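Local coordinates for protein cytochrome c3 (Desulfuromonas acetoxidans, PDB 1HH5) that transfers electrons through three bis-histidine-ligated c-type haems, passing them from a dehydrogenase to ferredoxin in sulfate respiration, at residues T14-H17 and K18-A21; A38-K41 and K42-H45; T51-K54 and S55-G58. One frame throughout, in Å; residues are numbered along the deposited sequence. Where two conformers were deposited one is given.

How the interactions relate
All three interactions are local, each joining two consecutive runs at one end of a short helix. Interaction 1 supplies axial histidines to two haem irons, interactions 2 and 3 one each, His20 and His53 sharing an iron. Interactions 1 and 2 share their chemistry: an aspartate caps the start of helix 17-24 or helix 41-44, but interaction 1 is partly buried and adds an aromatic pair, whereas interaction 2 lies at the surface among lysines on the opposite side of the chain's centre. Interaction 3, also partly buried, follows helix 50-53 with a beta turn and carries a thioether to its haem. Interactions 1 and 3 meet where His20 NE2 lies 4.0 Å from His53 NE2; interaction 2 touches neither.

Interaction 1: T14-H17 and K18-A21; sequences TFDH and KAHA. With HEC (heme c), chain B.
Lys18, in the first turn of the helix, has its CB near Asp16 OD1, while its ammonium group turns to a salt bridge with Asp2. At Ala19 the backbone N donates to Asp16 OD1 (3.1 Å), the N-cap bond, which meets the carboxylate oxygen from well above the carboxylate plane. The methyl of Ala19 lies against the same group, CB 3.4 Å from Asp16 CG. His20 grips Asp16 O twice: its backbone N makes a fairly straight bond, and ND1, at 2.9 Å, comes in from above the carbonyl plane with the oxygen close to the plane of the imidazole. This second bond helps fix the rotation of a ring whose NE2 ligates the iron of another haem. Over one face of that ring stands Phe15 CE1, in an edge-to-face pair with planes at 63°. Ala21 N donates a hydrogen bond to His17 O, and Ala21 CB touches the haem vinyl-derived carbon CBB. His17 CG is anti to the backbone N (chi1 -174°), which directs NE2 to the iron at 2.0 Å; His30 is the other axial ligand. The contact thus marks the passage from strand 13-16, paired antiparallel with strand 3-6, into helix 17-24.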
loop_
_atom_site.group_PDB
_atom_site.type_symbol
_atom_site.label_atom_id
_atom_site.label_comp_id
_atom_site.label_asym_id
_atom_site.label_seq_id
_atom_site.Cartn_x
_atom_site.Cartn_y
_atom_site.Cartn_z
ATOM N N THR A 14 1.917 -4.248 -6.662
ATOM C CA THR A 14 3.204 -3.569 -6.597
ATOM C C THR A 14 3.093 -2.328 -5.719
ATOM O O THR A 14 2.372 -1.388 -6.050
ATOM C CB THR A 14 3.687 -3.141 -7.999
ATOM O OG1 THR A 14 3.885 -4.304 -8.811
ATOM C CG2 THR A 14 4.994 -2.374 -7.901
ATOM N N PHE A 15 3.806 -2.337 -4.598
ATOM C CA PHE A 15 3.792 -1.210 -3.673
ATOM C C PHE A 15 5.076 -0.410 -3.806
ATOM O O PHE A 15 6.136 -0.831 -3.334
ATOM C CB PHE A 15 3.649 -1.699 -2.229
ATOM C CG PHE A 15 3.728 -0.602 -1.201
ATOM C CD1 PHE A 15 3.021 0.584 -1.365
ATOM C CD2 PHE A 15 4.483 -0.775 -0.048
ATOM C CE1 PHE A 15 3.062 1.581 -0.393
ATOM C CE2 PHE A 15 4.531 0.211 0.927
ATOM C CZ PHE A 15 3.820 1.394 0.753
ATOM N N ASP A 16 4.977 0.745 -4.456
ATOM C CA ASP A 16 6.125 1.615 -4.650
ATOM C C ASP A 16 6.284 2.444 -3.383
ATOM O O ASP A 16 5.720 3.532 -3.246
ATOM C CB ASP A 16 5.899 2.512 -5.869
ATOM C CG ASP A 16 7.161 3.220 -6.312
ATOM O OD1 ASP A 16 8.072 3.403 -5.480
ATOM O OD2 ASP A 16 7.237 3.598 -7.499
ATOM N N HIS A 17 7.044 1.888 -2.448
ATOM C CA HIS A 17 7.296 2.510 -1.157
ATOM C C HIS A 17 7.920 3.891 -1.289
ATOM O O HIS A 17 7.518 4.829 -0.600
ATOM C CB HIS A 17 8.202 1.594 -0.338
ATOM C CG HIS A 17 8.427 2.054 1.067
ATOM N ND1 HIS A 17 9.608 2.599 1.521
ATOM C CD2 HIS A 17 7.605 2.012 2.145
ATOM C CE1 HIS A 17 9.471 2.859 2.830
ATOM N NE2 HIS A 17 8.272 2.522 3.262
ATOM N N LYS A 18 8.899 4.022 -2.179
ATOM C CA LYS A 18 9.559 5.310 -2.364
ATOM C C LYS A 18 8.610 6.386 -2.883
ATOM O O LYS A 18 8.608 7.508 -2.377
ATOM C CB LYS A 18 10.747 5.181 -3.316
ATOM C CG LYS A 18 11.510 6.488 -3.498
ATOM C CD LYS A 18 12.701 6.331 -4.427
ATOM C CE LYS A 18 13.747 5.392 -3.849
ATOM N NZ LYS A 18 14.246 5.840 -2.516
ATOM N N ALA A 19 7.807 6.044 -3.888
ATOM C CA ALA A 19 6.860 6.997 -4.462
ATOM C C ALA A 19 5.865 7.481 -3.407
ATOM O O ALA A 19 5.579 8.670 -3.317
ATOM C CB ALA A 19 6.116 6.363 -5.637
ATOM N N HIS A 20 5.327 6.559 -2.616
ATOM C CA HIS A 20 4.384 6.944 -1.566
ATOM C C HIS A 20 5.061 7.892 -0.566
ATOM O O HIS A 20 4.489 8.902 -0.166
ATOM C CB HIS A 20 3.875 5.709 -0.818
ATOM C CG HIS A 20 2.760 4.989 -1.513
ATOM N ND1 HIS A 20 2.916 4.216 -2.643
ATOM C CD2 HIS A 20 1.439 4.929 -1.209
ATOM C CE1 HIS A 20 1.715 3.722 -2.973
ATOM N NE2 HIS A 20 0.786 4.128 -2.131
ATOM N N ALA A 21 6.282 7.560 -0.167
ATOM C CA ALA A 21 7.017 8.379 0.795
ATOM C C ALA A 21 7.259 9.795 0.287
ATOM O O ALA A 21 7.165 10.757 1.042
ATOM C CB ALA A 21 8.353 7.713 1.137
HETATM FE FE HEC B . 7.620 2.767 5.136
HETATM C CHA HEC B . 8.191 -0.587 5.655
HETATM C CHB HEC B . 10.754 3.480 6.347
HETATM C CHC HEC B . 7.216 6.063 4.261
HETATM C CHD HEC B . 4.400 2.108 4.354
HETATM N NA HEC B . 9.114 1.685 5.866
HETATM C C1A HEC B . 9.178 0.312 6.037
HETATM C C2A HEC B . 10.391 -0.074 6.734
HETATM C C3A HEC B . 11.110 1.064 6.923
HETATM C C4A HEC B . 10.331 2.152 6.366
HETATM C CMA HEC B . 12.460 1.178 7.640
HETATM C CAA HEC B . 10.706 -1.460 7.302
HETATM C CBA HEC B . 12.079 -2.064 7.032
HETATM C CGA HEC B . 12.254 -2.533 5.601
HETATM O O1A HEC B . 12.139 -1.701 4.676
HETATM O O2A HEC B . 12.514 -3.740 5.402
HETATM N NB HEC B . 8.719 4.407 5.290
HETATM C C1B HEC B . 9.997 4.535 5.873
HETATM C C2B HEC B . 10.487 5.887 5.785
HETATM C C3B HEC B . 9.548 6.591 5.094
HETATM C C4B HEC B . 8.428 5.689 4.830
HETATM C CMB HEC B . 11.743 6.450 6.457
HETATM C CAB HEC B . 9.670 8.043 4.665
HETATM C CBB HEC B . 10.782 8.276 3.644
HETATM N NC HEC B . 6.105 3.862 4.501
HETATM C C1C HEC B . 6.107 5.202 4.145
HETATM C C2C HEC B . 4.787 5.620 3.728
HETATM C C3C HEC B . 3.975 4.517 3.864
HETATM C C4C HEC B . 4.815 3.428 4.294
HETATM C CMC HEC B . 4.393 7.023 3.277
HETATM C CAC HEC B . 2.466 4.420 3.625
HETATM C CBC HEC B . 2.073 4.670 2.170
HETATM N ND HEC B . 6.553 1.113 4.980
HETATM C C1D HEC B . 5.209 1.013 4.650
HETATM C C2D HEC B . 4.785 -0.372 4.596
HETATM C C3D HEC B . 5.853 -1.131 4.925
HETATM C C4D HEC B . 6.951 -0.204 5.171
HETATM C CMD HEC B . 3.422 -0.914 4.184
HETATM C CAD HEC B . 5.921 -2.653 4.878
HETATM C CBD HEC B . 6.481 -3.099 3.529
HETATM C CGD HEC B . 6.643 -4.606 3.430
HETATM O O1D HEC B . 5.638 -5.312 3.194
HETATM O O2D HEC B . 7.783 -5.083 3.600
#

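Interaction 2: A38-K41 and K42-H45; sequences AIDK and KSAH. With HEC (heme c), chain D.
Asp40 and Ser43 exchange hydrogen bonds at the start of helix 41-44. Ser43 N donates to Asp40 OD1 at 2.7 Å, almost straight (174°) and nearly in line with the carboxylate C-O bond. In return Asp40 N donates to Ser43 OG at 2.9 Å, so each side chain serves the backbone of the other residue. Both side chains take the position between their own backbone N and carbonyl carbon (chi1 73° for Asp40, 62° for Ser43), which brings Asp40 OD1 to Ser43 N and Ser43 OG to Asp40 N. Two backbone bonds continue the spiral: Ala44 N reaches Asp40 O at 2.8 Å, and His45 N reaches Lys41 O at 3.1 Å.

The apolar contacts lie on the haem side. Ile39 CG2 meets Ala44 CB at 4.1 Å, and that same methyl of Ala44 rests on the pyrrole carbon C2D of the haem at 3.5 Å. Lys41, fully extended, runs its methylenes along pyrrole A at the rim of the haem, CD lying 4.0 Å from C2A, while its CG packs against His45 CE1.

Metal coordination completes the set. His45 holds the haem iron through NE2 at 2.0 Å, with His66 as the other axial ligand. Lys41 O sits over one face of the imidazole, offset toward the rim. The positive charge of Lys41 near the haem would probably favour its reduced state.

Reciprocal bonding between Asp40 and Ser43 is a capping box, here used to start a short helix followed at once by an axial histidine, giving the bis-histidine haem iron site characteristic of the cytochrome c3 family.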
loop_
_atom_site.group_PDB
_atom_site.type_symbol
_atom_site.label_atom_id
_atom_site.label_comp_id
_atom_site.label_asym_id
_atom_site.label_seq_id
_atom_site.Cartn_x
_atom_site.Cartn_y
_atom_site.Cartn_z
ATOM N N ALA A 38 3.170 -5.009 8.917
ATOM C CA ALA A 38 2.651 -6.295 8.463
ATOM C C ALA A 38 1.503 -6.110 7.484
ATOM O O ALA A 38 0.471 -5.527 7.825
ATOM C CB ALA A 38 2.183 -7.126 9.663
ATOM N N ILE A 39 1.683 -6.610 6.269
ATOM C CA ILE A 39 0.650 -6.489 5.252
ATOM C C ILE A 39 0.037 -7.830 4.877
ATOM O O ILE A 39 0.737 -8.740 4.439
ATOM C CB ILE A 39 1.203 -5.848 3.955
ATOM C CG1 ILE A 39 1.676 -4.418 4.226
ATOM C CG2 ILE A 39 0.127 -5.854 2.872
ATOM C CD1 ILE A 39 0.589 -3.486 4.745
ATOM N N ASP A 40 -1.273 -7.953 5.065
ATOM C CA ASP A 40 -1.979 -9.168 4.686
ATOM C C ASP A 40 -3.301 -8.741 4.056
ATOM O O ASP A 40 -3.606 -7.553 3.992
ATOM C CB ASP A 40 -2.227 -10.087 5.893
ATOM C CG ASP A 40 -3.313 -9.573 6.827
ATOM O OD1 ASP A 40 -3.687 -8.387 6.751
ATOM O OD2 ASP A 40 -3.791 -10.372 7.656
ATOM N N LYS A 41 -4.072 -9.706 3.578
ATOM C CA LYS A 41 -5.352 -9.406 2.950
ATOM C C LYS A 41 -6.203 -8.447 3.782
ATOM O O LYS A 41 -6.681 -7.434 3.274
ATOM C CB LYS A 41 -6.125 -10.707 2.704
ATOM C CG LYS A 41 -7.490 -10.510 2.075
ATOM C CD LYS A 41 -8.181 -11.844 1.804
ATOM C CE LYS A 41 -9.570 -11.624 1.222
ATOM N NZ LYS A 41 -10.291 -12.899 0.949
ATOM N N LYS A 42 -6.382 -8.752 5.063
ATOM C CA LYS A 42 -7.203 -7.906 5.920
ATOM C C LYS A 42 -6.684 -6.479 6.101
ATOM O O LYS A 42 -7.444 -5.521 5.969
ATOM C CB LYS A 42 -7.402 -8.571 7.285
ATOM C CG LYS A 42 -8.132 -9.909 7.195
ATOM C CD LYS A 42 -8.594 -10.416 8.552
ATOM C CE LYS A 42 -9.715 -9.555 9.117
ATOM N NZ LYS A 42 -10.195 -10.061 10.435
ATOM N N SER A 43 -5.398 -6.322 6.393
ATOM C CA SER A 43 -4.865 -4.978 6.582
ATOM C C SER A 43 -4.846 -4.188 5.276
ATOM O O SER A 43 -5.195 -3.009 5.254
ATOM C CB SER A 43 -3.459 -5.032 7.199
ATOM O OG SER A 43 -2.539 -5.709 6.364
ATOM N N ALA A 44 -4.469 -4.844 4.184
ATOM C CA ALA A 44 -4.401 -4.178 2.887
ATOM C C ALA A 44 -5.759 -3.666 2.408
ATOM O O ALA A 44 -5.851 -2.571 1.846
ATOM C CB ALA A 44 -3.799 -5.125 1.850
ATOM N N HIS A 45 -6.811 -4.448 2.639
ATOM C CA HIS A 45 -8.151 -4.054 2.212
ATOM C C HIS A 45 -8.763 -3.051 3.158
ATOM O O HIS A 45 -9.881 -2.582 2.948
ATOM C CB HIS A 45 -9.052 -5.280 2.089
ATOM C CG HIS A 45 -8.658 -6.195 0.975
ATOM N ND1 HIS A 45 -9.220 -7.431 0.753
ATOM C CD2 HIS A 45 -7.739 -6.026 -0.008
ATOM C CE1 HIS A 45 -8.635 -7.959 -0.335
ATOM N NE2 HIS A 45 -7.729 -7.142 -0.834
HETATM FE FE HEC D . -6.814 -7.429 -2.568
HETATM C CHA HEC D . -4.818 -9.804 -1.156
HETATM C CHB HEC D . -9.133 -9.802 -3.420
HETATM C CHC HEC D . -8.905 -4.972 -3.782
HETATM C CHD HEC D . -4.360 -5.063 -2.119
HETATM N NA HEC D . -6.934 -9.369 -2.343
HETATM C C1A HEC D . -6.024 -10.215 -1.722
HETATM C C2A HEC D . -6.489 -11.582 -1.791
HETATM C C3A HEC D . -7.689 -11.594 -2.416
HETATM C C4A HEC D . -7.967 -10.214 -2.778
HETATM C CMA HEC D . -8.602 -12.798 -2.673
HETATM C CAA HEC D . -5.764 -12.819 -1.274
HETATM C CBA HEC D . -4.943 -13.535 -2.326
HETATM C CGA HEC D . -4.338 -14.826 -1.806
HETATM O O1A HEC D . -3.560 -15.462 -2.547
HETATM O O2A HEC D . -4.648 -15.205 -0.656
HETATM N NB HEC D . -8.598 -7.400 -3.453
HETATM C C1B HEC D . -9.406 -8.480 -3.775
HETATM C C2B HEC D . -10.615 -8.045 -4.459
HETATM C C3B HEC D . -10.627 -6.697 -4.406
HETATM C C4B HEC D . -9.331 -6.295 -3.859
HETATM C CMB HEC D . -11.595 -8.933 -5.239
HETATM C CAB HEC D . -11.759 -5.756 -4.792
HETATM C CBB HEC D . -12.882 -5.829 -3.759
HETATM N NC HEC D . -6.683 -5.456 -2.844
HETATM C C1C HEC D . -7.662 -4.578 -3.306
HETATM C C2C HEC D . -7.168 -3.214 -3.382
HETATM C C3C HEC D . -5.847 -3.273 -3.041
HETATM C C4C HEC D . -5.565 -4.648 -2.663
HETATM C CMC HEC D . -7.981 -1.956 -3.697
HETATM C CAC HEC D . -4.821 -2.145 -3.071
HETATM C CBC HEC D . -5.168 -0.992 -2.147
HETATM N ND HEC D . -5.008 -7.407 -1.769
HETATM C C1D HEC D . -4.096 -6.352 -1.705
HETATM C C2D HEC D . -2.853 -6.768 -1.076
HETATM C C3D HEC D . -3.034 -8.051 -0.692
HETATM C C4D HEC D . -4.346 -8.471 -1.164
HETATM C CMD HEC D . -1.568 -5.953 -0.934
HETATM C CAD HEC D . -2.103 -8.877 0.199
HETATM C CBD HEC D . -1.338 -9.961 -0.532
HETATM C CGD HEC D . -0.443 -10.758 0.398
HETATM O O1D HEC D . -0.972 -11.475 1.277
HETATM O O2D HEC D . 0.790 -10.655 0.256
#

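Interaction 3: T51-K54 and S55-G58; sequences TCHK and SNNG. With HEC (heme c), chain C.
Cys52 O is gripped by two donors from Ser55. The backbone N donates at 3.1 Å from above the carbonyl plane, and in one of the two conformers of Ser55 the hydroxyl OG, held between its own backbone N and carbonyl carbon (chi1 59°), adds a hydrogen bond of 2.7 Å in that plane. Asn56 N donates to His53 O at 3.1 Å, closing a type I beta turn from His53 to Asn56 at the end of helix 50-53. This is the end of a haem-binding CXXCH motif: Cys49 and Cys52 are the thioether residues, Cys52 SG being bonded to the haem carbon CAC at 1.8 Å, and the following His53 binds the iron through NE2 at 2.0 Å, opposite His20. Beyond the turn the chain doubles back over the imidazole, so that Gly58 CA lies over one face of the His53 ring in a CH-pi contact, 4.0 Å from its centroid and 22° off the normal. The ring's other nitrogen, ND1, donates to Pro59 O, which helps fix its rotation about the iron-nitrogen bond. The Asn56 amide, whose placement is less certain, lies near the haem methyl CMD.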
loop_
_atom_site.group_PDB
_atom_site.type_symbol
_atom_site.label_atom_id
_atom_site.label_comp_id
_atom_site.label_asym_id
_atom_site.label_seq_id
_atom_site.Cartn_x
_atom_site.Cartn_y
_atom_site.Cartn_z
ATOM N N THR A 51 -8.092 2.074 2.695
ATOM C CA THR A 51 -8.733 3.216 3.339
ATOM C C THR A 51 -8.155 4.564 2.910
ATOM O O THR A 51 -8.900 5.486 2.599
ATOM C CB THR A 51 -8.659 3.106 4.870
ATOM O OG1 THR A 51 -9.254 1.871 5.282
ATOM C CG2 THR A 51 -9.412 4.262 5.519
ATOM N N CYS A 52 -6.833 4.698 2.891
ATOM C CA CYS A 52 -6.251 5.970 2.480
ATOM C C CYS A 52 -6.575 6.315 1.030
ATOM O O CYS A 52 -6.788 7.481 0.694
ATOM C CB CYS A 52 -4.733 5.959 2.650
ATOM S SG CYS A 52 -3.962 7.484 2.031
ATOM N N HIS A 53 -6.597 5.302 0.167
ATOM C CA HIS A 53 -6.886 5.513 -1.247
ATOM C C HIS A 53 -8.257 6.140 -1.500
ATOM O O HIS A 53 -8.472 6.780 -2.522
ATOM C CB HIS A 53 -6.770 4.191 -2.014
ATOM C CG HIS A 53 -5.359 3.712 -2.185
ATOM N ND1 HIS A 53 -5.016 2.522 -2.788
ATOM C CD2 HIS A 53 -4.187 4.294 -1.830
ATOM C CE1 HIS A 53 -3.680 2.419 -2.779
ATOM N NE2 HIS A 53 -3.120 3.467 -2.209
ATOM N N LYS A 54 -9.183 5.963 -0.568
ATOM C CA LYS A 54 -10.520 6.533 -0.720
ATOM C C LYS A 54 -10.529 8.065 -0.757
ATOM O O LYS A 54 -11.550 8.676 -1.083
ATOM C CB LYS A 54 -11.410 6.074 0.428
ATOM C CG LYS A 54 -11.725 4.598 0.442
ATOM C CD LYS A 54 -12.243 4.193 1.808
ATOM C CE LYS A 54 -13.274 5.185 2.340
ATOM N NZ LYS A 54 -14.437 5.320 1.426
ATOM N N SER A 55 -9.397 8.680 -0.429
ATOM C CA SER A 55 -9.305 10.136 -0.419
ATOM C C SER A 55 -8.495 10.720 -1.575
ATOM O O SER A 55 -8.447 11.939 -1.745
ATOM C CB SER A 55 -8.711 10.613 0.909
ATOM O OG SER A 55 -7.426 10.057 1.125
ATOM N N ASN A 56 -7.847 9.861 -2.360
ATOM C CA ASN A 56 -7.046 10.319 -3.502
ATOM C C ASN A 56 -7.360 9.589 -4.780
ATOM O O ASN A 56 -8.422 8.994 -4.925
ATOM C CB ASN A 56 -5.542 10.161 -3.241
ATOM C CG ASN A 56 -5.193 8.841 -2.576
ATOM O OD1 ASN A 56 -5.473 7.775 -3.107
ATOM N ND2 ASN A 56 -4.574 8.916 -1.402
ATOM N N ASN A 57 -6.420 9.664 -5.713
ATOM C CA ASN A 57 -6.547 8.994 -6.994
ATOM C C ASN A 57 -6.079 7.560 -6.786
ATOM O O ASN A 57 -6.086 6.749 -7.712
ATOM C CB ASN A 57 -5.677 9.691 -8.044
ATOM C CG ASN A 57 -6.082 11.138 -8.269
ATOM O OD1 ASN A 57 -6.009 11.967 -7.357
ATOM N ND2 ASN A 57 -6.512 11.448 -9.486
ATOM N N GLY A 58 -5.666 7.261 -5.554
ATOM C CA GLY A 58 -5.208 5.925 -5.222
ATOM C C GLY A 58 -6.243 4.901 -5.644
ATOM O O GLY A 58 -7.432 5.194 -5.643
HETATM FE FE HEC C . -1.170 3.832 -2.220
HETATM C CHA HEC C . -1.264 5.219 -5.345
HETATM C CHB HEC C . -0.655 0.706 -3.646
HETATM C CHC HEC C . -0.997 2.442 0.874
HETATM C CHD HEC C . -1.759 6.892 -0.805
HETATM N NA HEC C . -0.996 3.127 -4.061
HETATM C C1A HEC C . -1.098 3.842 -5.250
HETATM C C2A HEC C . -1.070 2.935 -6.387
HETATM C C3A HEC C . -0.901 1.672 -5.922
HETATM C C4A HEC C . -0.818 1.793 -4.486
HETATM C CMA HEC C . -0.888 0.375 -6.733
HETATM C CAA HEC C . -1.374 3.344 -7.796
HETATM C CBA HEC C . -0.216 3.411 -8.778
HETATM C CGA HEC C . 0.942 4.236 -8.273
HETATM O O1A HEC C . 1.850 3.661 -7.632
HETATM O O2A HEC C . 0.941 5.463 -8.510
HETATM N NB HEC C . -0.894 1.994 -1.554
HETATM C C1B HEC C . -0.703 0.810 -2.257
HETATM C C2B HEC C . -0.527 -0.310 -1.363
HETATM C C3B HEC C . -0.551 0.182 -0.109
HETATM C C4B HEC C . -0.801 1.608 -0.227
HETATM C CMB HEC C . -0.520 -1.776 -1.770
HETATM C CAB HEC C . -0.372 -0.559 1.215
HETATM C CBB HEC C . 0.913 -1.376 1.305
HETATM N NC HEC C . -1.426 4.493 -0.363
HETATM C C1C HEC C . -1.336 3.784 0.801
HETATM C C2C HEC C . -1.598 4.638 1.953
HETATM C C3C HEC C . -1.827 5.904 1.488
HETATM C C4C HEC C . -1.703 5.804 0.050
HETATM C CMC HEC C . -1.657 4.165 3.389
HETATM C CAC HEC C . -2.159 7.203 2.230
HETATM C CBC HEC C . -1.758 7.317 3.698
HETATM N ND HEC C . -1.429 5.639 -2.899
HETATM C C1D HEC C . -1.571 6.814 -2.179
HETATM C C2D HEC C . -1.559 7.971 -3.062
HETATM C C3D HEC C . -1.560 7.484 -4.306
HETATM C C4D HEC C . -1.424 6.054 -4.234
HETATM C CMD HEC C . -1.521 9.463 -2.710
HETATM C CAD HEC C . -1.877 8.354 -5.501
HETATM C CBD HEC C . -0.710 8.735 -6.363
HETATM C CGD HEC C . -0.993 9.986 -7.162
HETATM O O1D HEC C . -2.130 10.118 -7.661
HETATM O O2D HEC C . -0.082 10.832 -7.293
#